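Local coordinates for protein probable tautomerase ywhB (Bacillus subtilis, PDB 2OPA) that is a small probable tautomerase of the MIF clan, built as a hexamer of short beta-alpha-beta chains, at residues T4-E9 / E43-D48. Sequence-based numbering, arbitrary orientation.
Sequences TVKMLE and EEMRKD. With FHC (2-fluoro-3-(4-hydroxyphenyl)-2E-propeneoate), chain C.
The two parallel strands of a beta-alpha-beta unit meet here, K6, M7 and L8 lying in register with E43, E44 and M45, while helix 13-31 links the strands. Four backbone hydrogen bonds alternate between them: E43 N to V5 O, M7 N to E43 O, M45 N to M7 O (2.7 Å) and, just past the end of strand 2-8, E9 N to M45 O (2.9 Å). K6, L8, E43 and M45 share one face of the sheet. K6 starts with CG anti to the backbone N (chi1 179°), then bends at its last two torsions, which brings NZ back to E43 OE1 at 2.9 Å in a salt bridge. A long lysine suits this place, its apolar stem packing on M45 while its ammonium end reaches E43: K6 CG lies 3.5 Å from M45 SD, the two side chains crossing at about a right angle. A water bridges the other oxygen of E43, OE2, to T4 OG1. On the opposite face M7 packs on L19 of the helix, and E44 is salt-bridged to K16. Unbranched M45 turns its CE to within 3.4 Å of F1 of 2-fluoro-3-(4-hydroxyphenyl)-2E-propeneoate, whose O2 accepts a weak hydrogen bond from L8 N at 3.3 Å; R11 also binds this ligand. T4, V5 and K6 continue the sheet antiparallel into a second subunit, an arrangement typical of the tautomerase fold, with the ligand pocket at the C-terminal ends of the parallel strands.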
loop_
_atom_site.group_PDB
_atom_site.type_symbol
_atom_site.label_atom_id
_atom_site.label_comp_id
_atom_site.label_asym_id
_atom_site.label_seq_id
_atom_site.Cartn_x
_atom_site.Cartn_y
_atom_site.Cartn_z
ATOM N N THR A 4 2.084 -1.679 9.139
ATOM C CA THR A 4 0.733 -1.253 8.834
ATOM C C THR A 4 -0.198 -2.371 9.303
ATOM O O THR A 4 -0.068 -3.516 8.874
ATOM C CB THR A 4 0.532 -1.035 7.314
ATOM O OG1 THR A 4 1.422 -0.013 6.858
ATOM C CG2 THR A 4 -0.906 -0.599 7.013
ATOM N N VAL A 5 -1.114 -2.042 10.205
ATOM C CA VAL A 5 -2.070 -3.024 10.695
ATOM C C VAL A 5 -3.420 -2.654 10.120
ATOM O O VAL A 5 -3.979 -1.615 10.459
ATOM C CB VAL A 5 -2.188 -3.020 12.241
ATOM C CG1 VAL A 5 -3.167 -4.095 12.678
ATOM C CG2 VAL A 5 -0.836 -3.259 12.878
ATOM N N LYS A 6 -3.931 -3.492 9.232
ATOM C CA LYS A 6 -5.221 -3.251 8.612
ATOM C C LYS A 6 -6.236 -4.189 9.266
ATOM O O LYS A 6 -6.105 -5.411 9.202
ATOM C CB LYS A 6 -5.124 -3.501 7.102
ATOM C CG LYS A 6 -6.433 -3.307 6.353
ATOM C CD LYS A 6 -6.289 -3.564 4.855
ATOM C CE LYS A 6 -5.497 -2.467 4.175
ATOM N NZ LYS A 6 -6.153 -1.134 4.343
ATOM N N MET A 7 -7.235 -3.610 9.923
ATOM C CA MET A 7 -8.262 -4.396 10.604
ATOM C C MET A 7 -9.615 -3.712 10.524
ATOM O O MET A 7 -9.698 -2.531 10.208
ATOM C CB MET A 7 -7.889 -4.598 12.075
ATOM C CG MET A 7 -7.664 -3.304 12.833
ATOM S SD MET A 7 -7.146 -3.558 14.537
ATOM C CE MET A 7 -7.230 -1.885 15.172
ATOM N N LEU A 8 -10.668 -4.465 10.819
ATOM C CA LEU A 8 -12.030 -3.949 10.794
ATOM C C LEU A 8 -12.305 -2.932 11.888
ATOM O O LEU A 8 -11.679 -2.951 12.948
ATOM C CB LEU A 8 -13.041 -5.097 10.942
ATOM C CG LEU A 8 -13.241 -6.052 9.762
ATOM C CD1 LEU A 8 -14.162 -7.184 10.180
ATOM C CD2 LEU A 8 -13.831 -5.302 8.571
ATOM N N GLU A 9 -13.250 -2.039 11.621
ATOM C CA GLU A 9 -13.662 -1.049 12.610
ATOM C C GLU A 9 -14.248 -1.868 13.761
ATOM O O GLU A 9 -14.676 -3.009 13.559
ATOM C CB GLU A 9 -14.759 -0.147 12.045
ATOM C CG GLU A 9 -14.364 0.647 10.813
ATOM C CD GLU A 9 -15.535 1.420 10.219
ATOM O OE1 GLU A 9 -16.623 0.818 10.078
ATOM O OE2 GLU A 9 -15.365 2.614 9.881
ATOM N N GLU A 43 -4.873 1.063 9.984
ATOM C CA GLU A 43 -5.820 1.342 8.917
ATOM C C GLU A 43 -7.083 0.541 9.195
ATOM O O GLU A 43 -7.052 -0.686 9.247
ATOM C CB GLU A 43 -5.232 0.946 7.566
ATOM C CG GLU A 43 -4.288 1.984 6.993
ATOM C CD GLU A 43 -3.510 1.485 5.791
ATOM O OE1 GLU A 43 -3.963 0.521 5.133
ATOM O OE2 GLU A 43 -2.446 2.072 5.499
ATOM N N GLU A 44 -8.191 1.241 9.387
ATOM C CA GLU A 44 -9.449 0.579 9.664
ATOM C C GLU A 44 -10.258 0.298 8.414
ATOM O O GLU A 44 -10.332 1.123 7.509
ATOM C CB GLU A 44 -10.265 1.413 10.634
ATOM C CG GLU A 44 -9.840 1.192 12.067
ATOM C CD GLU A 44 -10.684 1.950 13.044
ATOM O OE1 GLU A 44 -10.825 1.483 14.186
ATOM O OE2 GLU A 44 -11.199 3.023 12.673
ATOM N N MET A 45 -10.857 -0.883 8.368
ATOM C CA MET A 45 -11.666 -1.284 7.230
ATOM C C MET A 45 -13.145 -1.322 7.586
ATOM O O MET A 45 -13.520 -1.651 8.710
ATOM C CB MET A 45 -11.270 -2.680 6.759
ATOM C CG MET A 45 -9.852 -2.841 6.284
ATOM S SD MET A 45 -9.620 -4.547 5.726
ATOM C CE MET A 45 -9.513 -5.430 7.281
ATOM N N ARG A 46 -13.978 -0.994 6.609
ATOM C CA ARG A 46 -15.421 -1.037 6.772
ATOM C C ARG A 46 -15.879 -2.399 6.242
ATOM O O ARG A 46 -15.328 -2.898 5.254
ATOM C CB ARG A 46 -16.056 0.085 5.960
ATOM C CG ARG A 46 -15.837 1.466 6.545
ATOM C CD ARG A 46 -16.271 2.556 5.586
ATOM N NE ARG A 46 -17.569 2.279 4.978
ATOM C CZ ARG A 46 -18.303 3.186 4.334
ATOM N NH1 ARG A 46 -19.470 2.847 3.801
ATOM N NH2 ARG A 46 -17.880 4.441 4.242
ATOM N N LYS A 47 -16.874 -3.006 6.891
ATOM C CA LYS A 47 -17.381 -4.311 6.449
ATOM C C LYS A 47 -17.900 -4.309 5.014
ATOM O O LYS A 47 -17.839 -5.328 4.328
ATOM C CB LYS A 47 -18.484 -4.808 7.380
ATOM C CG LYS A 47 -17.989 -5.119 8.773
ATOM C CD LYS A 47 -19.122 -5.494 9.706
ATOM C CE LYS A 47 -19.739 -6.825 9.332
ATOM N NZ LYS A 47 -20.802 -7.226 10.295
ATOM N N ASP A 48 -18.414 -3.174 4.551
ATOM C CA ASP A 48 -18.915 -3.098 3.185
ATOM C C ASP A 48 -17.802 -2.818 2.170
ATOM O O ASP A 48 -18.073 -2.632 0.988
ATOM C CB ASP A 48 -20.019 -2.035 3.074
ATOM C CG ASP A 48 -19.564 -0.669 3.553
ATOM O OD1 ASP A 48 -18.438 -0.561 4.071
ATOM O OD2 ASP A 48 -20.337 0.298 3.421
HETATM C C1 FHC C . -11.429 -10.791 9.697
HETATM C C7 FHC C . -10.467 -9.682 9.537
HETATM C C8 FHC C . -9.957 -8.666 10.293
HETATM C C9 FHC C . -10.209 -8.267 11.702
HETATM O O3 FHC C . -11.076 -8.986 12.423
HETATM O O2 FHC C . -9.656 -7.319 12.209
HETATM F F1 FHC C . -9.059 -7.860 9.674
HETATM C C6 FHC C . -11.658 -11.646 8.571
HETATM C C5 FHC C . -12.565 -12.711 8.680
HETATM C C4 FHC C . -13.270 -12.972 9.870
HETATM O O1 FHC C . -14.149 -14.020 9.946
HETATM C C3 FHC C . -13.059 -12.135 10.999
HETATM C C2 FHC C . -12.153 -11.067 10.903
HETATM O O HOH W 1 0.568 1.884 5.085
HETATM O O HOH W 2 -10.762 -1.158 14.887
HETATM O O HOH W 3 -17.663 -1.732 9.383
#